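Local coordinates for deacetylase EF_0837 (Enterococcus faecalis, PDB 2ICS), which is a zinc-dependent member of the amidohydrolase superfamily that acts as an esterase, deacetylating acetyl-(R)-mandelate in vitro with very low efficiency, at residues I29-A33 against A34-G38; T168-E171 against L172-Q175; G219-Q223 against A224-I228; T258-E262 against G263-A267. All blocks are in the same frame, centred on the assembly; numbering follows the deposited sequence.

Contact 1 of 4, residues I29-A33 against A34-G38; sequences IAAVA and ATISG
Ile36 folds back over the end of strand 28-33 and touches Ala31 and Ala33. The chain turns at Ala33 and Ala34, and this brings Ile36 beside residues three and five places before it. Its CB carries two branches, and CG1 is the one that reaches back. CG1 lies anti to the carbonyl carbon and beside the backbone N (chi1 -60°). CG1 meets the methyl of Ala33, with Ile36 CG1 4.0 Å from Ala33 CB. The branch then runs on extended (chi2 -180°) to CD1. This tip settles by the backbone of the strand, where Ile36 CD1 is 3.5 Å from Ala31 O. Ile36 CD1 is also 3.9 Å from Ala33 N. The methyl of Ala31 completes the patch, its CB 4.1 Å from Ile36 CD1. The side-chain part of the contact is apolar. The polar backbone of Ile36 is held from elsewhere: its N bonds to Glu21 OE1 and its O to Lys10 NZ. Tyr5 and Leu8 of strand 5-13 also touch the Ile36 side chain. Thr35 and Val32 point away from this patch. Earlier in the strand, Ala30 and Ala31 both face Ala23. That is a classic beta bulge in the edge strand of the small four-stranded mixed sheet, and Ile36 packs on the strand from the bulge residue Ala31 to Ala33.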
loop_
_atom_site.group_PDB
_atom_site.type_symbol
_atom_site.label_atom_id
_atom_site.label_comp_id
_atom_site.label_asym_id
_atom_site.label_seq_id
_atom_site.Cartn_x
_atom_site.Cartn_y
_atom_site.Cartn_z
ATOM N N ILE A 29 -0.467 -12.065 -18.659
ATOM C CA ILE A 29 0.561 -13.087 -18.506
ATOM C C ILE A 29 0.063 -14.333 -19.226
ATOM O O ILE A 29 -0.969 -14.893 -18.860
ATOM C CB ILE A 29 0.795 -13.429 -17.022
ATOM C CG1 ILE A 29 1.365 -12.205 -16.293
ATOM C CG2 ILE A 29 1.722 -14.635 -16.905
ATOM C CD1 ILE A 29 1.559 -12.405 -14.807
ATOM N N ALA A 30 0.797 -14.766 -20.247
ATOM C CA ALA A 30 0.400 -15.937 -21.028
ATOM C C ALA A 30 1.072 -17.244 -20.612
ATOM O O ALA A 30 0.564 -18.320 -20.917
ATOM C CB ALA A 30 0.649 -15.673 -22.509
ATOM N N ALA A 31 2.206 -17.159 -19.925
ATOM C CA ALA A 31 2.909 -18.361 -19.484
ATOM C C ALA A 31 4.032 -18.034 -18.514
ATOM O O ALA A 31 4.657 -16.982 -18.608
ATOM C CB ALA A 31 3.473 -19.112 -20.689
ATOM N N VAL A 32 4.277 -18.948 -17.582
ATOM C CA VAL A 32 5.328 -18.784 -16.587
ATOM C C VAL A 32 5.975 -20.137 -16.318
ATOM O O VAL A 32 5.291 -21.096 -15.972
ATOM C CB VAL A 32 4.770 -18.245 -15.246
ATOM C CG1 VAL A 32 5.907 -18.065 -14.251
ATOM C CG2 VAL A 32 4.034 -16.927 -15.471
ATOM N N ALA A 33 7.292 -20.210 -16.473
ATOM C CA ALA A 33 8.014 -21.453 -16.239
ATOM C C ALA A 33 9.495 -21.164 -16.076
ATOM O O ALA A 33 9.950 -20.062 -16.374
ATOM C CB ALA A 33 7.795 -22.417 -17.409
ATOM N N ALA A 34 10.245 -22.154 -15.602
ATOM C CA ALA A 34 11.681 -21.990 -15.415
ATOM C C ALA A 34 12.315 -21.693 -16.775
ATOM O O ALA A 34 13.309 -20.969 -16.871
ATOM C CB ALA A 34 12.280 -23.253 -14.813
ATOM N N THR A 35 11.725 -22.254 -17.824
ATOM C CA THR A 35 12.211 -22.038 -19.179
ATOM C C THR A 35 11.046 -22.011 -20.160
ATOM O O THR A 35 10.188 -22.895 -20.150
ATOM C CB THR A 35 13.210 -23.138 -19.605
ATOM O OG1 THR A 35 14.409 -23.019 -18.828
ATOM C CG2 THR A 35 13.563 -23.004 -21.083
ATOM N N ILE A 36 11.014 -20.979 -20.997
ATOM C CA ILE A 36 9.963 -20.838 -21.995
ATOM C C ILE A 36 10.580 -20.676 -23.377
ATOM O O ILE A 36 11.211 -19.662 -23.673
ATOM C CB ILE A 36 9.073 -19.607 -21.725
ATOM C CG1 ILE A 36 8.406 -19.732 -20.352
ATOM C CG2 ILE A 36 8.022 -19.480 -22.826
ATOM C CD1 ILE A 36 7.506 -18.574 -20.000
ATOM N N SER A 37 10.402 -21.684 -24.220
ATOM C CA SER A 37 10.936 -21.629 -25.569
ATOM C C SER A 37 9.810 -21.232 -26.512
ATOM O O SER A 37 8.926 -22.036 -26.818
ATOM C CB SER A 37 11.502 -22.989 -25.974
ATOM O OG SER A 37 12.091 -22.921 -27.259
ATOM N N GLY A 38 9.839 -19.981 -26.957
ATOM C CA GLY A 38 8.809 -19.503 -27.857
ATOM C C GLY A 38 9.209 -18.226 -28.561
ATOM O O GLY A 38 10.237 -17.621 -28.249
#

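Contact 2 of 4, residues T168-E171 against L172-Q175; sequences TPLE and LAKQ
Leu172 lies against the carbonyls of Thr168 and Pro169 in the first turn of helix 168-178. Four bonds of the i to i+4 kind join the two halves. Lys174 N to Leu170 O is the shortest at 2.8 Å, and it runs nearly along the C=O axis. Leu172 N reaches Thr168 O at 3.1 Å and is equally straight at the hydrogen. Ala173 N to Pro169 O is more bent, at 142°. Gln175 N to Glu171 O closes the set. The packed side of the helix carries Pro169, Leu170 and Ala173. Leu170 CD1 stands 4.3 Å from Ala173 CB, and the Leu170 side chain also meets Met157, Ile199 and Leu202. Pro169 packs on Leu128 and Met157. Leu172 turns to another flank. Its CG is 3.4 Å from Thr168 O, because chi1 of -68° sets CG beside the backbone N, and its side chain touches Val134. Glu171 and Gln175 form the exposed side. Gln175 NE2 bonds to Glu179 OE2, one turn further on. Lys174 bends at chi2 and chi3, and its end leads away from the first turn. Its NZ forms salt bridges with Glu204 and Asp207 and a hydrogen bond with Gln177 OE1. The backbone bonds thus satisfy the carbonyls of the first turn, while the lysine charge is paired with acidic residues outside it. Such pairing would be expected to keep Lys174 protonated.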
loop_
_atom_site.group_PDB
_atom_site.type_symbol
_atom_site.label_atom_id
_atom_site.label_comp_id
_atom_site.label_asym_id
_atom_site.label_seq_id
_atom_site.Cartn_x
_atom_site.Cartn_y
_atom_site.Cartn_z
ATOM N N THR A 168 -18.087 8.094 16.191
ATOM C CA THR A 168 -19.212 8.155 15.264
ATOM C C THR A 168 -18.849 8.044 13.777
ATOM O O THR A 168 -19.557 7.391 13.013
ATOM C CB THR A 168 -20.032 9.452 15.477
ATOM O OG1 THR A 168 -20.403 9.567 16.858
ATOM C CG2 THR A 168 -21.296 9.422 14.636
ATOM N N PRO A 169 -17.748 8.685 13.345
ATOM C CA PRO A 169 -17.378 8.598 11.927
ATOM C C PRO A 169 -17.098 7.171 11.462
ATOM O O PRO A 169 -17.403 6.812 10.322
ATOM C CB PRO A 169 -16.141 9.491 11.839
ATOM C CG PRO A 169 -16.412 10.526 12.899
ATOM C CD PRO A 169 -16.900 9.671 14.041
ATOM N N LEU A 170 -16.517 6.363 12.345
ATOM C CA LEU A 170 -16.210 4.981 12.005
ATOM C C LEU A 170 -17.493 4.169 11.864
ATOM O O LEU A 170 -17.607 3.341 10.962
ATOM C CB LEU A 170 -15.295 4.354 13.067
ATOM C CG LEU A 170 -14.828 2.910 12.823
ATOM C CD1 LEU A 170 -14.132 2.797 11.467
ATOM C CD2 LEU A 170 -13.886 2.484 13.941
ATOM N N GLU A 171 -18.462 4.408 12.745
ATOM C CA GLU A 171 -19.729 3.680 12.666
ATOM C C GLU A 171 -20.354 3.958 11.310
ATOM O O GLU A 171 -20.892 3.060 10.673
ATOM C CB GLU A 171 -20.702 4.131 13.759
ATOM C CG GLU A 171 -20.315 3.752 15.169
ATOM C CD GLU A 171 -21.437 4.036 16.148
ATOM O OE1 GLU A 171 -22.519 3.423 16.005
ATOM O OE2 GLU A 171 -21.245 4.875 17.053
ATOM N N LEU A 172 -20.288 5.218 10.884
ATOM C CA LEU A 172 -20.829 5.621 9.594
ATOM C C LEU A 172 -20.057 4.901 8.489
ATOM O O LEU A 172 -20.636 4.493 7.482
ATOM C CB LEU A 172 -20.701 7.137 9.405
ATOM C CG LEU A 172 -21.540 8.060 10.297
ATOM C CD1 LEU A 172 -21.223 9.506 9.952
ATOM C CD2 LEU A 172 -23.029 7.784 10.099
ATOM N N ALA A 173 -18.749 4.745 8.686
ATOM C CA ALA A 173 -17.910 4.067 7.701
ATOM C C ALA A 173 -18.355 2.610 7.566
ATOM O O ALA A 173 -18.486 2.094 6.459
ATOM C CB ALA A 173 -16.441 4.143 8.120
ATOM N N LYS A 174 -18.595 1.950 8.693
ATOM C CA LYS A 174 -19.041 0.563 8.660
ATOM C C LYS A 174 -20.423 0.435 8.004
ATOM O O LYS A 174 -20.701 -0.543 7.311
ATOM C CB LYS A 174 -19.068 -0.016 10.076
ATOM C CG LYS A 174 -17.682 -0.162 10.705
ATOM C CD LYS A 174 -16.811 -1.158 9.931
ATOM C CE LYS A 174 -17.304 -2.589 10.106
ATOM N NZ LYS A 174 -16.551 -3.561 9.257
ATOM N N GLN A 175 -21.282 1.427 8.220
ATOM C CA GLN A 175 -22.621 1.422 7.634
ATOM C C GLN A 175 -22.498 1.550 6.119
ATOM O O GLN A 175 -23.133 0.811 5.367
ATOM C CB GLN A 175 -23.441 2.589 8.185
ATOM C CG GLN A 175 -24.801 2.776 7.531
ATOM C CD GLN A 175 -25.451 4.091 7.924
ATOM O OE1 GLN A 175 -25.634 4.374 9.110
ATOM N NE2 GLN A 175 -25.803 4.903 6.929
#

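Contact 3 of 4, residues G219-Q223 against A224-I228; sequences GILDQ and ATDKI
Asp222 and Lys227 are a hydrogen-bonded pair in a short antiparallel beta hairpin, strands 221-222 and 227-228, with a G1 beta bulge at its turn. Asp226 and Lys227 both face Asp222, and Asp226 takes the position of positive phi (62°). Among the backbone bonds, Asp222 N to Lys227 O is short and straight, 2.7 Å and 163° at the hydrogen. Asp222 O gathers three weak bonds, from the N atoms of Thr225, Asp226 and Lys227. The nearest of these is Asp226 N, at 2.7 Å. Leu221 and Ile228 form the neighbouring non-hydrogen-bonded pair. Beyond it, Ile228 CA makes a CA-H...O contact with Ile220 O at 3.5 Å. In the packing contacts, Leu221 CD1 lies over the opposite strand, 3.4 Å from Lys227 O. The side chains of Leu221 and Ile228 pack on helix 253-261, at His254 and Thr258 for Leu221 and at Ala259 for Ile228. Ile228 also meets Trp233 of helix 230-237. Among the polar side chains, Asp226 OD1 is hydrogen-bonded to His254 NE2. The last group is the Asx turn made by the Asp222 side chain. With chi1 of -170°, the carboxylate of Asp222 is carried toward the residues that follow it. The side chains of Asp222 and Thr225 cross obliquely, with Thr225 OG1 3.5 Å from Asp222 CB. Thr225 N adds a weak bond to Asp222 OD1. Ala224 N bonds to Asp222 OD1 at 3.0 Å, on the anti lone pair of that oxygen.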
loop_
_atom_site.group_PDB
_atom_site.type_symbol
_atom_site.label_atom_id
_atom_site.label_comp_id
_atom_site.label_asym_id
_atom_site.label_seq_id
_atom_site.Cartn_x
_atom_site.Cartn_y
_atom_site.Cartn_z
ATOM N N GLY A 219 -1.062 4.058 20.155
ATOM C CA GLY A 219 -0.696 3.011 19.209
ATOM C C GLY A 219 -0.825 1.626 19.829
ATOM O O GLY A 219 -1.324 1.503 20.946
ATOM N N ILE A 220 -0.364 0.589 19.130
ATOM C CA ILE A 220 -0.478 -0.783 19.637
ATOM C C ILE A 220 0.521 -1.185 20.731
ATOM O O ILE A 220 0.342 -2.215 21.383
ATOM C CB ILE A 220 -0.366 -1.817 18.494
ATOM C CG1 ILE A 220 1.053 -1.822 17.927
ATOM C CG2 ILE A 220 -1.382 -1.502 17.410
ATOM C CD1 ILE A 220 1.287 -2.923 16.906
ATOM N N LEU A 221 1.572 -0.397 20.933
ATOM C CA LEU A 221 2.538 -0.737 21.971
ATOM C C LEU A 221 2.200 -0.053 23.295
ATOM O O LEU A 221 1.896 1.138 23.326
ATOM C CB LEU A 221 3.959 -0.341 21.552
ATOM C CG LEU A 221 5.053 -0.636 22.590
ATOM C CD1 LEU A 221 5.239 -2.141 22.726
ATOM C CD2 LEU A 221 6.360 0.012 22.177
ATOM N N ASP A 222 2.229 -0.817 24.384
ATOM C CA ASP A 222 1.968 -0.255 25.704
ATOM C C ASP A 222 3.339 0.220 26.170
ATOM O O ASP A 222 4.195 -0.590 26.537
ATOM C CB ASP A 222 1.441 -1.322 26.665
ATOM C CG ASP A 222 0.935 -0.731 27.979
ATOM O OD1 ASP A 222 1.634 0.125 28.563
ATOM O OD2 ASP A 222 -0.164 -1.130 28.433
ATOM N N GLN A 223 3.552 1.529 26.139
ATOM C CA GLN A 223 4.835 2.093 26.528
ATOM C C GLN A 223 5.222 1.810 27.978
ATOM O O GLN A 223 6.406 1.816 28.318
ATOM C CB GLN A 223 4.833 3.602 26.275
ATOM C CG GLN A 223 4.626 3.972 24.814
ATOM C CD GLN A 223 4.528 5.472 24.601
ATOM O OE1 GLN A 223 3.689 6.142 25.207
ATOM N NE2 GLN A 223 5.383 6.006 23.737
ATOM N N ALA A 224 4.226 1.553 28.821
ATOM C CA ALA A 224 4.468 1.285 30.234
ATOM C C ALA A 224 5.071 -0.092 30.498
ATOM O O ALA A 224 5.942 -0.240 31.357
ATOM C CB ALA A 224 3.171 1.439 31.021
ATOM N N THR A 225 4.606 -1.098 29.767
ATOM C CA THR A 225 5.101 -2.456 29.947
ATOM C C THR A 225 5.997 -2.888 28.789
ATOM O O THR A 225 6.634 -3.942 28.839
ATOM C CB THR A 225 3.932 -3.451 30.073
ATOM O OG1 THR A 225 3.185 -3.474 28.852
ATOM C CG2 THR A 225 3.009 -3.037 31.212
ATOM N N ASP A 226 6.042 -2.059 27.751
ATOM C CA ASP A 226 6.849 -2.341 26.574
ATOM C C ASP A 226 6.352 -3.622 25.912
ATOM O O ASP A 226 7.132 -4.404 25.370
ATOM C CB ASP A 226 8.322 -2.476 26.966
ATOM C CG ASP A 226 9.261 -2.223 25.801
ATOM O OD1 ASP A 226 9.103 -1.178 25.130
ATOM O OD2 ASP A 226 10.158 -3.058 25.561
ATOM N N LYS A 227 5.043 -3.830 25.968
ATOM C CA LYS A 227 4.425 -5.003 25.368
ATOM C C LYS A 227 3.278 -4.572 24.464
ATOM O O LYS A 227 2.711 -3.492 24.637
ATOM C CB LYS A 227 3.886 -5.936 26.454
ATOM C CG LYS A 227 4.957 -6.602 27.305
ATOM C CD LYS A 227 4.339 -7.376 28.464
ATOM C CE LYS A 227 3.342 -8.432 27.985
ATOM N NZ LYS A 227 3.975 -9.477 27.130
ATOM N N ILE A 228 2.937 -5.413 23.498
ATOM C CA ILE A 228 1.839 -5.098 22.606
ATOM C C ILE A 228 0.529 -5.267 23.361
ATOM O O ILE A 228 0.269 -6.321 23.944
ATOM C CB ILE A 228 1.852 -6.012 21.374
ATOM C CG1 ILE A 228 3.069 -5.678 20.515
ATOM C CG2 ILE A 228 0.566 -5.836 20.564
ATOM C CD1 ILE A 228 3.152 -6.494 19.257
#

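Contact 4 of 4, residues T258-E262 against G263-A267; sequences TALRE and GMKAA
Positive phi at Gly263 (89°, with psi 18°) turns the chain out of helix 253-261 and brings Met264 back beside Ala259. In Met264, a selenomethionine here, chi1 of 179° sets CG anti to the backbone N, and the chain, bent at chi3, brings SE to the methyl of Ala259. Two bonds return to the last turn, which makes this a Schellman motif. Met264 N reaches Ala259 O at 2.7 Å, with the donor above the carbonyl plane. Gly263 N reaches Leu260 O, also at 2.7 Å, and it too sits well out of that carbonyl's plane. Apolar packing lies beside the Met264 bond. Met264 CB is 3.9 Å from Ala259 CB, and Met264 SE is 4.0 Å from the same Ala259 CB. On another flank Leu260 and Lys265 meet. The extended Lys265 chain crosses Leu260, with Lys265 CE 3.5 Å from Leu260 CD1. Its NZ goes on to a salt bridge with Glu302 OE1. Leu260 CA also makes a CA-H...O contact with Met264 O. Glu262 directs its carboxylate outward from the turn, where OE1 bonds to Trp233 NE1. The motif thus ends helix 253-261 against its neighbours. Met264 packs on Trp233 and Tyr236 of helix 230-237 and on Phe242 of strand 241-243. Ala267 is then tied to that strand by a backbone hydrogen bond with Phe242.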
loop_
_atom_site.group_PDB
_atom_site.type_symbol
_atom_site.label_atom_id
_atom_site.label_comp_id
_atom_site.label_asym_id
_atom_site.label_seq_id
_atom_site.Cartn_x
_atom_site.Cartn_y
_atom_site.Cartn_z
ATOM N N THR A 258 9.370 -4.793 18.407
ATOM C CA THR A 258 8.712 -5.409 19.551
ATOM C C THR A 258 7.655 -6.378 19.052
ATOM O O THR A 258 7.562 -7.508 19.531
ATOM C CB THR A 258 8.048 -4.360 20.454
ATOM O OG1 THR A 258 9.055 -3.506 21.002
ATOM C CG2 THR A 258 7.292 -5.033 21.593
ATOM N N ALA A 259 6.863 -5.940 18.080
ATOM C CA ALA A 259 5.819 -6.790 17.522
ATOM C C ALA A 259 6.405 -8.087 16.969
ATOM O O ALA A 259 5.872 -9.171 17.221
ATOM C CB ALA A 259 5.056 -6.041 16.428
ATOM N N LEU A 260 7.502 -7.985 16.223
ATOM C CA LEU A 260 8.131 -9.176 15.650
ATOM C C LEU A 260 8.562 -10.144 16.749
ATOM O O LEU A 260 8.311 -11.347 16.658
ATOM C CB LEU A 260 9.343 -8.797 14.784
ATOM C CG LEU A 260 10.088 -9.964 14.115
ATOM C CD1 LEU A 260 9.135 -10.761 13.233
ATOM C CD2 LEU A 260 11.244 -9.430 13.284
ATOM N N ARG A 261 9.203 -9.622 17.791
ATOM C CA ARG A 261 9.639 -10.465 18.896
ATOM C C ARG A 261 8.467 -11.219 19.517
ATOM O O ARG A 261 8.645 -12.311 20.051
ATOM C CB ARG A 261 10.364 -9.628 19.958
ATOM C CG ARG A 261 11.844 -9.433 19.656
ATOM C CD ARG A 261 12.521 -8.471 20.624
ATOM N NE ARG A 261 12.061 -7.095 20.444
ATOM C CZ ARG A 261 12.603 -6.040 21.046
ATOM N NH1 ARG A 261 13.632 -6.200 21.869
ATOM N NH2 ARG A 261 12.121 -4.823 20.822
ATOM N N GLU A 262 7.272 -10.641 19.442
ATOM C CA GLU A 262 6.079 -11.288 19.983
ATOM C C GLU A 262 5.426 -12.155 18.914
ATOM O O GLU A 262 4.402 -12.787 19.154
ATOM C CB GLU A 262 5.072 -10.245 20.507
ATOM C CG GLU A 262 5.472 -9.627 21.844
ATOM C CD GLU A 262 4.450 -8.642 22.395
ATOM O OE1 GLU A 262 3.234 -8.917 22.308
ATOM O OE2 GLU A 262 4.867 -7.594 22.934
ATOM N N GLY A 263 6.024 -12.180 17.729
ATOM C CA GLY A 263 5.490 -12.996 16.654
ATOM C C GLY A 263 4.457 -12.312 15.783
ATOM O O GLY A 263 3.713 -12.973 15.058
HETATM N N MSE A 264 4.412 -10.986 15.841
HETATM C CA MSE A 264 3.453 -10.219 15.052
HETATM C C MSE A 264 4.130 -9.521 13.870
HETATM O O MSE A 264 5.146 -8.851 14.040
HETATM C CB MSE A 264 2.771 -9.180 15.945
HETATM C CG MSE A 264 1.758 -8.294 15.233
HETATM SE SE MSE A 264 1.114 -6.872 16.390
HETATM C CE MSE A 264 -0.373 -7.798 17.232
ATOM N N LYS A 265 3.556 -9.682 12.679
ATOM C CA LYS A 265 4.083 -9.068 11.458
ATOM C C LYS A 265 2.969 -8.342 10.709
ATOM O O LYS A 265 1.804 -8.746 10.772
ATOM C CB LYS A 265 4.679 -10.132 10.526
ATOM C CG LYS A 265 5.851 -10.901 11.104
ATOM C CD LYS A 265 6.375 -11.951 10.123
ATOM C CE LYS A 265 7.553 -12.711 10.732
ATOM N NZ LYS A 265 8.114 -13.751 9.827
ATOM N N ALA A 266 3.325 -7.275 9.996
ATOM C CA ALA A 266 2.334 -6.541 9.226
ATOM C C ALA A 266 1.920 -7.411 8.037
ATOM O O ALA A 266 2.733 -8.155 7.486
ATOM C CB ALA A 266 2.914 -5.216 8.735
ATOM N N ALA A 267 0.656 -7.321 7.651
ATOM C CA ALA A 267 0.145 -8.098 6.531
ATOM C C ALA A 267 0.593 -7.481 5.213
ATOM O O ALA A 267 0.845 -8.187 4.232
ATOM C CB ALA A 267 -1.378 -8.155 6.589
#

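In the fold
All four contacts are local and follow one another in series, so none crosses another. Near the N terminus, contact 1 turns the chain from strand 28-33 toward strand 42-45 in the small mixed sheet. Its centre lies about 47 Å from that of contact 2, on the opposite side of the chain's centre. Contact 2 starts helix 168-178 of the TIM-barrel part, after strand 156-157. Contact 3 closes the hairpin 221-228, and contact 4 ends helix 253-261. These last two touch: Glu262 OE2 probably bonds to Ile228 N, and Ile228 packs on Ala259 and Met264. Together they tie the hairpin to the end of that helix.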